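Lin2722 protein (Listeria innocua, PDB 3DS8) is of unknown function but has an alpha/beta hydrolase fold, consistent with a hydrolytic activity. Local coordinates at residues T38-V41 against I47-E50; P156-F161 against S196-L201; I211-V216 against I232-W237. All blocks are in the same frame, centred on the assembly; numbering follows the deposited sequence.

Interaction 1 of 3, residues T38-V41 against I47-E50; sequences TMTV and IKFE
Thr38 and Thr40 pair with Glu50 and Lys48 as the hydrogen-bonded positions of an antiparallel hairpin; the N-to-C directions of the two short segments differ by 169°, and their axes come within 4.7 Å of each other. Each of these pairs is closed by two N-H...O bonds, the shortest reaching 2.8 Å from Glu50 N to Thr38 O. Between them, Met39 CA comes within 3.1 Å of Lys48 O, a CA-H...O contact that gives this carbonyl a further partner beside its bond from Thr40 N.

Met39 and Phe49, a non-hydrogen-bonded pair, illustrate how one side chain can use two atoms on one ring. Met39, a selenomethionine, bends at its last torsion (chi3 74°), which brings CE over one face of the Phe49 ring, 4.0 Å from its centroid and only 22° off the normal. This is a CH-pi contact, with CE displaced toward the rim. The selenium stands obliquely at 4.6 Å from SE to the same centroid, completing a Met-aromatic pair. CE also touches Ile47 CG2 at 3.8 Å, so the methyl meets both an aromatic and an aliphatic neighbour.

The opposite face is more polar. Thr40 OG1 packs 3.5 Å from Lys48 CB, the two side chains running alongside each other, and Thr38 CG2 lies 3.6 Å from Glu50 OE1. Water 1 bonds to Thr40 OG1 and can donate to Glu50 OE1 and, weakly, to Lys48 O, bridging the strands, though perhaps not through all three at once.

Strand 46-50 is the outermost strand of the sheet at this end within the chain. Strand 36-42 bonds through Met39 and Val41 to strand 61-66 on its other side, while helix 73-91 covers the Met39 face, meeting Met39 with Ala83 and Met84 and Phe49 with Arg90.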
# COMPACT_ATOMS: atom_id res chain seq x y z
N THR A 38 -1.87 12.59 -12.62
CA THR A 38 -0.83 11.57 -12.82
C THR A 38 0.52 12.19 -12.50
O THR A 38 0.82 13.29 -12.95
CB THR A 38 -0.88 10.97 -14.24
OG1 THR A 38 -2.10 10.22 -14.38
CG2 THR A 38 0.33 10.04 -14.51
N MSE A 39 1.34 11.49 -11.71
CA MSE A 39 2.67 11.97 -11.38
C MSE A 39 3.65 10.87 -11.66
O MSE A 39 3.39 9.73 -11.31
CB MSE A 39 2.85 12.29 -9.91
CG MSE A 39 2.20 13.51 -9.42
SE MSE A 39 2.89 13.86 -7.58
CE MSE A 39 4.63 14.49 -7.95
N THR A 40 4.80 11.20 -12.23
CA THR A 40 5.80 10.19 -12.42
C THR A 40 7.16 10.72 -12.00
O THR A 40 7.41 11.94 -12.02
CB THR A 40 5.80 9.75 -13.88
OG1 THR A 40 5.97 10.90 -14.70
CG2 THR A 40 4.43 9.10 -14.29
N VAL A 41 8.06 9.82 -11.62
CA VAL A 41 9.40 10.21 -11.14
C VAL A 41 10.42 9.29 -11.79
O VAL A 41 10.14 8.13 -12.12
CB VAL A 41 9.51 10.23 -9.57
CG1 VAL A 41 9.26 8.81 -8.96
CG2 VAL A 41 10.91 10.76 -9.07
N ILE A 47 10.63 14.98 -12.33
CA ILE A 47 9.31 14.78 -11.71
C ILE A 47 8.31 15.40 -12.69
O ILE A 47 8.51 16.51 -13.13
CB ILE A 47 9.18 15.54 -10.37
CG1 ILE A 47 10.10 14.98 -9.30
CG2 ILE A 47 7.73 15.49 -9.83
CD1 ILE A 47 9.82 13.58 -8.97
N LYS A 48 7.23 14.71 -12.98
CA LYS A 48 6.25 15.20 -13.93
C LYS A 48 4.89 15.08 -13.33
O LYS A 48 4.58 14.03 -12.76
CB LYS A 48 6.28 14.36 -15.19
CG LYS A 48 5.37 14.89 -16.29
CD LYS A 48 5.28 13.94 -17.56
CE LYS A 48 6.56 13.09 -17.81
NZ LYS A 48 6.52 12.44 -19.18
N PHE A 49 4.11 16.15 -13.46
CA PHE A 49 2.70 16.19 -13.07
C PHE A 49 1.91 16.36 -14.36
O PHE A 49 2.26 17.21 -15.20
CB PHE A 49 2.33 17.46 -12.28
CG PHE A 49 3.02 17.65 -10.95
CD1 PHE A 49 2.29 17.55 -9.77
CD2 PHE A 49 4.34 18.03 -10.89
CE1 PHE A 49 2.90 17.81 -8.52
CE2 PHE A 49 4.98 18.28 -9.64
CZ PHE A 49 4.25 18.16 -8.46
N GLU A 50 0.84 15.59 -14.49
CA GLU A 50 -0.15 15.78 -15.56
C GLU A 50 -1.52 15.94 -14.94
O GLU A 50 -2.02 15.03 -14.25
CB GLU A 50 -0.16 14.59 -16.51
CG GLU A 50 1.16 14.40 -17.25
CD GLU A 50 1.22 13.03 -17.96
OE1 GLU A 50 1.55 11.99 -17.30
OE2 GLU A 50 0.94 13.01 -19.19
O HOH W 1 3.20 12.38 -15.20

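Interaction 2 of 3, residues P156-F161 against S196-L201; sequences PQMDYF and SLATRL
Met158 reaches across to Ala198 and Leu201, carrying this side of the contact alone, in an alpha/beta hydrolase fold where helix 156-163 packs on a 3-10 turn that leads toward strand 209-216. Its SE lies 3.8 Å from Ala198 CB, and the terminal CE extends past it to meet Leu201 CB at 4.0 Å. Bends at the second and third torsions (chi2 -60°, chi3 -70°) curl the selenomethionine chain, so that selenium and methyl both lie against the turn. The contact is small and largely apolar, one selenomethionine side chain against a methyl, a methylene and the carbonyl oxygen of Ala198. Asn135, from a loop, also touches Met158.

What positions these groups lies one shell further out. Thr155 OG1 hydrogen-bonds to the backbone N of Met158 near the start of the helix. On the other side, Thr199 and Arg200 point away from the helix: Thr199 OG1 bonds to Tyr210 OH, and Arg200 forms a salt bridge with Glu212, tying the turn to strand 209-216. The turn is closed by its own backbone, Leu201 N donating to Ala198 O at 3.0 Å, and that same oxygen lies 3.4 Å from Met158 CE.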
# COMPACT_ATOMS: atom_id res chain seq x y z
N PRO A 156 16.22 -9.52 5.75
CA PRO A 156 16.69 -8.18 6.07
C PRO A 156 15.62 -7.10 5.94
O PRO A 156 15.57 -6.18 6.77
CB PRO A 156 17.84 -7.96 5.08
CG PRO A 156 18.40 -9.34 4.88
CD PRO A 156 17.18 -10.22 4.85
N GLN A 157 14.75 -7.21 4.94
CA GLN A 157 13.67 -6.24 4.81
C GLN A 157 12.73 -6.31 6.02
O GLN A 157 12.39 -5.27 6.61
CB GLN A 157 12.91 -6.48 3.50
CG GLN A 157 11.67 -5.62 3.33
CD GLN A 157 11.02 -5.86 1.98
OE1 GLN A 157 11.45 -5.32 0.96
NE2 GLN A 157 10.02 -6.74 1.96
N MSE A 158 12.30 -7.52 6.39
CA MSE A 158 11.48 -7.68 7.59
C MSE A 158 12.19 -7.18 8.81
O MSE A 158 11.57 -6.62 9.69
CB MSE A 158 11.09 -9.14 7.86
CG MSE A 158 9.95 -9.63 7.17
SE MSE A 158 8.32 -8.61 7.58
CE MSE A 158 7.85 -9.04 9.45
N ASP A 159 13.50 -7.44 8.92
CA ASP A 159 14.24 -6.96 10.08
C ASP A 159 14.12 -5.43 10.19
O ASP A 159 13.99 -4.88 11.29
CB ASP A 159 15.74 -7.36 10.00
CG ASP A 159 15.99 -8.87 10.16
OD1 ASP A 159 15.14 -9.62 10.70
OD2 ASP A 159 17.10 -9.30 9.76
N TYR A 160 14.21 -4.74 9.06
CA TYR A 160 14.13 -3.29 9.02
C TYR A 160 12.74 -2.84 9.49
O TYR A 160 12.62 -1.96 10.33
CB TYR A 160 14.37 -2.76 7.58
CG TYR A 160 14.38 -1.24 7.49
CD1 TYR A 160 15.58 -0.54 7.49
CD2 TYR A 160 13.19 -0.52 7.38
CE1 TYR A 160 15.59 0.84 7.42
CE2 TYR A 160 13.20 0.84 7.31
CZ TYR A 160 14.39 1.52 7.32
OH TYR A 160 14.43 2.90 7.25
N PHE A 161 11.71 -3.45 8.92
CA PHE A 161 10.31 -3.09 9.26
C PHE A 161 10.03 -3.28 10.76
O PHE A 161 9.39 -2.44 11.40
CB PHE A 161 9.30 -3.90 8.44
CG PHE A 161 9.26 -3.58 6.96
CD1 PHE A 161 9.54 -2.31 6.47
CD2 PHE A 161 8.93 -4.58 6.07
CE1 PHE A 161 9.47 -2.02 5.11
CE2 PHE A 161 8.81 -4.31 4.67
CZ PHE A 161 9.10 -3.05 4.19
N SER A 196 2.84 -11.85 2.52
CA SER A 196 1.90 -10.72 2.30
C SER A 196 1.07 -10.28 3.52
O SER A 196 0.40 -9.24 3.47
CB SER A 196 1.02 -10.97 1.05
OG SER A 196 0.58 -12.26 0.94
N LEU A 197 1.15 -11.07 4.61
CA LEU A 197 0.51 -10.75 5.88
C LEU A 197 1.50 -10.47 6.99
O LEU A 197 1.09 -10.26 8.13
CB LEU A 197 -0.36 -11.91 6.29
CG LEU A 197 -1.54 -12.28 5.39
CD1 LEU A 197 -2.09 -13.66 5.90
CD2 LEU A 197 -2.62 -11.21 5.36
N ALA A 198 2.79 -10.41 6.66
CA ALA A 198 3.82 -10.36 7.70
C ALA A 198 3.85 -9.01 8.43
O ALA A 198 4.45 -8.90 9.50
CB ALA A 198 5.17 -10.75 7.14
N THR A 199 3.13 -8.02 7.91
CA THR A 199 2.74 -6.83 8.65
C THR A 199 2.18 -7.15 10.04
O THR A 199 2.27 -6.32 10.94
CB THR A 199 1.69 -6.00 7.87
OG1 THR A 199 0.83 -6.88 7.12
CG2 THR A 199 2.41 -5.03 6.88
N ARG A 200 1.62 -8.35 10.22
CA ARG A 200 1.10 -8.78 11.52
C ARG A 200 2.14 -8.68 12.63
O ARG A 200 1.79 -8.56 13.82
CB ARG A 200 0.70 -10.26 11.36
CG ARG A 200 0.08 -10.88 12.45
CD ARG A 200 -0.07 -12.35 12.11
NE ARG A 200 -1.11 -12.58 11.10
CZ ARG A 200 -1.63 -13.78 10.86
NH1 ARG A 200 -1.22 -14.82 11.56
NH2 ARG A 200 -2.56 -13.95 9.94
N LEU A 201 3.40 -8.76 12.26
CA LEU A 201 4.50 -8.78 13.22
C LEU A 201 5.07 -7.42 13.60
O LEU A 201 5.93 -7.34 14.48
CB LEU A 201 5.59 -9.71 12.71
CG LEU A 201 5.09 -11.13 12.37
CD1 LEU A 201 6.21 -11.99 12.03
CD2 LEU A 201 4.26 -11.77 13.49

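Interaction 3 of 3, residues I211-V216 against I232-W237; sequences IEDIQV and IEKTYW
Strand 209-216 and helix 229-240 open a beta-alpha-beta unit that ends in strand 248-250, and Ile211 meets Trp237 where the helix lies against the sheet. Ile211 CD1 arrives at the edge of the indole, near its plane, 3.5 Å from Trp237 CH2 and 3.8 Å from CZ3 of the same ring. The two side chains approach from opposite directions, one from the strand, the other from the helix. Trp237 presents the benzene end of its indole to the strand because its first torsion (chi1 169°) swings CG to the side opposite the backbone N.

One turn back on the helix, Lys234 adds a second point of contact, its CG lying 4.3 Å from Asp213 CB. The lysine chain then runs toward the tryptophan and sets its NZ over one indole face, 3.8 Å above the plane and toward the rim. Two residues of the same helix thus share the approach to the strand, one with a ring and the other with an aliphatic stem.

Asp213 is held from its own strand as well. Gln215 NE2 donates to Asp213 OD2 at 3.2 Å in a nearly straight bond (164°), the carboxylate oxygen lying in the plane of the amide. Gln215 OE1 in turn bonds to Thr228 OG1 just before the helix and NE2 to Ser231 OG in its first turn, making this residue a second-shell link between strand and helix.

Asp213 OD1 and Lys234 NZ stay 5.3 Å apart, so these two charged groups make no direct salt bridge. Their opposite charges would still probably attract, and the hydrogen bond from the Gln215 amide may help to stabilise a charged carboxylate, but across the interface itself the touching atoms are carbons.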
# COMPACT_ATOMS: atom_id res chain seq x y z
N ILE A 211 -5.72 -4.41 9.70
CA ILE A 211 -6.74 -5.36 9.23
C ILE A 211 -6.17 -6.24 8.13
O ILE A 211 -5.48 -5.73 7.24
CB ILE A 211 -7.97 -4.58 8.70
CG1 ILE A 211 -8.53 -3.64 9.79
CG2 ILE A 211 -9.02 -5.56 8.15
CD1 ILE A 211 -9.89 -2.98 9.42
N GLU A 212 -6.41 -7.55 8.21
CA GLU A 212 -6.01 -8.48 7.16
C GLU A 212 -7.23 -8.95 6.38
O GLU A 212 -8.34 -9.12 6.97
CB GLU A 212 -5.34 -9.71 7.82
CG GLU A 212 -4.05 -9.35 8.54
CD GLU A 212 -3.35 -10.53 9.17
OE1 GLU A 212 -3.97 -11.57 9.40
OE2 GLU A 212 -2.11 -10.39 9.43
N ASP A 213 -7.05 -9.26 5.10
CA ASP A 213 -8.13 -9.85 4.28
C ASP A 213 -7.46 -10.83 3.33
O ASP A 213 -6.56 -10.44 2.59
CB ASP A 213 -8.82 -8.76 3.42
CG ASP A 213 -9.55 -9.30 2.10
OD1 ASP A 213 -10.68 -9.72 2.30
OD2 ASP A 213 -9.01 -9.31 0.87
N ILE A 214 -7.81 -12.10 3.44
CA ILE A 214 -7.26 -13.13 2.54
C ILE A 214 -8.31 -13.50 1.50
O ILE A 214 -9.46 -13.77 1.85
CB ILE A 214 -6.88 -14.40 3.29
CG1 ILE A 214 -5.83 -14.10 4.36
CG2 ILE A 214 -6.36 -15.49 2.29
CD1 ILE A 214 -5.52 -15.29 5.23
N GLN A 215 -7.94 -13.47 0.23
CA GLN A 215 -8.78 -13.96 -0.81
C GLN A 215 -8.25 -15.32 -1.28
O GLN A 215 -7.06 -15.48 -1.52
CB GLN A 215 -8.85 -13.01 -2.02
CG GLN A 215 -9.53 -11.70 -1.74
CD GLN A 215 -9.18 -10.67 -2.80
OE1 GLN A 215 -9.30 -10.95 -4.02
NE2 GLN A 215 -8.76 -9.49 -2.35
N VAL A 216 -9.15 -16.27 -1.46
CA VAL A 216 -8.73 -17.63 -1.82
C VAL A 216 -9.28 -18.02 -3.18
O VAL A 216 -10.46 -17.77 -3.53
CB VAL A 216 -9.15 -18.67 -0.77
CG1 VAL A 216 -8.54 -20.05 -1.09
CG2 VAL A 216 -8.74 -18.23 0.64
N ILE A 232 -11.01 -4.52 -4.65
CA ILE A 232 -11.53 -3.16 -4.86
C ILE A 232 -12.62 -2.81 -3.84
O ILE A 232 -12.63 -1.68 -3.26
CB ILE A 232 -12.01 -2.97 -6.31
CG1 ILE A 232 -10.77 -3.08 -7.23
CG2 ILE A 232 -12.67 -1.58 -6.44
CD1 ILE A 232 -11.09 -3.21 -8.73
N GLU A 233 -13.50 -3.74 -3.56
CA GLU A 233 -14.55 -3.55 -2.53
C GLU A 233 -13.92 -3.30 -1.16
O GLU A 233 -14.34 -2.38 -0.43
CB GLU A 233 -15.48 -4.75 -2.48
CG GLU A 233 -16.27 -4.96 -3.74
CD GLU A 233 -16.62 -6.45 -4.00
OE1 GLU A 233 -16.71 -7.25 -3.03
OE2 GLU A 233 -16.82 -6.79 -5.18
N LYS A 234 -12.92 -4.10 -0.80
CA LYS A 234 -12.32 -3.97 0.54
C LYS A 234 -11.56 -2.64 0.67
O LYS A 234 -11.60 -1.98 1.72
CB LYS A 234 -11.46 -5.18 0.85
CG LYS A 234 -11.12 -5.32 2.33
CD LYS A 234 -12.25 -5.82 3.17
CE LYS A 234 -11.87 -5.84 4.66
NZ LYS A 234 -13.00 -6.23 5.57
N THR A 235 -10.88 -2.25 -0.41
CA THR A 235 -10.14 -1.03 -0.48
C THR A 235 -11.08 0.17 -0.37
O THR A 235 -10.84 1.10 0.40
CB THR A 235 -9.23 -0.98 -1.75
OG1 THR A 235 -8.25 -2.03 -1.67
CG2 THR A 235 -8.49 0.32 -1.84
N TYR A 236 -12.15 0.17 -1.16
CA TYR A 236 -13.16 1.22 -1.01
C TYR A 236 -13.64 1.31 0.42
O TYR A 236 -13.68 2.41 0.99
CB TYR A 236 -14.35 0.97 -1.94
CG TYR A 236 -15.51 1.87 -1.63
CD1 TYR A 236 -15.52 3.24 -2.05
CD2 TYR A 236 -16.59 1.40 -0.89
CE1 TYR A 236 -16.55 4.05 -1.76
CE2 TYR A 236 -17.63 2.23 -0.56
CZ TYR A 236 -17.61 3.55 -1.00
OH TYR A 236 -18.68 4.35 -0.72
N TRP A 237 -14.03 0.17 0.99
CA TRP A 237 -14.51 0.14 2.38
C TRP A 237 -13.50 0.77 3.32
O TRP A 237 -13.87 1.57 4.15
CB TRP A 237 -14.81 -1.30 2.82
CG TRP A 237 -15.05 -1.41 4.29
CD1 TRP A 237 -16.18 -1.13 4.93
CD2 TRP A 237 -14.12 -1.84 5.26
NE1 TRP A 237 -16.03 -1.32 6.28
CE2 TRP A 237 -14.77 -1.77 6.51
CE3 TRP A 237 -12.80 -2.28 5.22
CZ2 TRP A 237 -14.15 -2.10 7.68
CZ3 TRP A 237 -12.20 -2.61 6.39
CH2 TRP A 237 -12.89 -2.54 7.60

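In the fold
The three contacts follow one another along the chain and sit in different parts of one alpha/beta fold, two of them adjoining. Interaction 1 lies at one end of the mixed sheet, on its antiparallel edge hairpin, and interaction 3 lies toward the other end of that sheet. Their centres are 28 Å apart, with nearest atoms about 17 Å apart. Interaction 2 is similarly remote from interaction 1, centres 30 Å and nearest atoms about 17 Å apart, but touches interaction 3, where Leu197 CD1 packs 3.9 Å from Ile214 CD1. Helix 156-163, the 196-201 turn and strand 209-216 thus form a chain of contacts across the chain's centre from interaction 1.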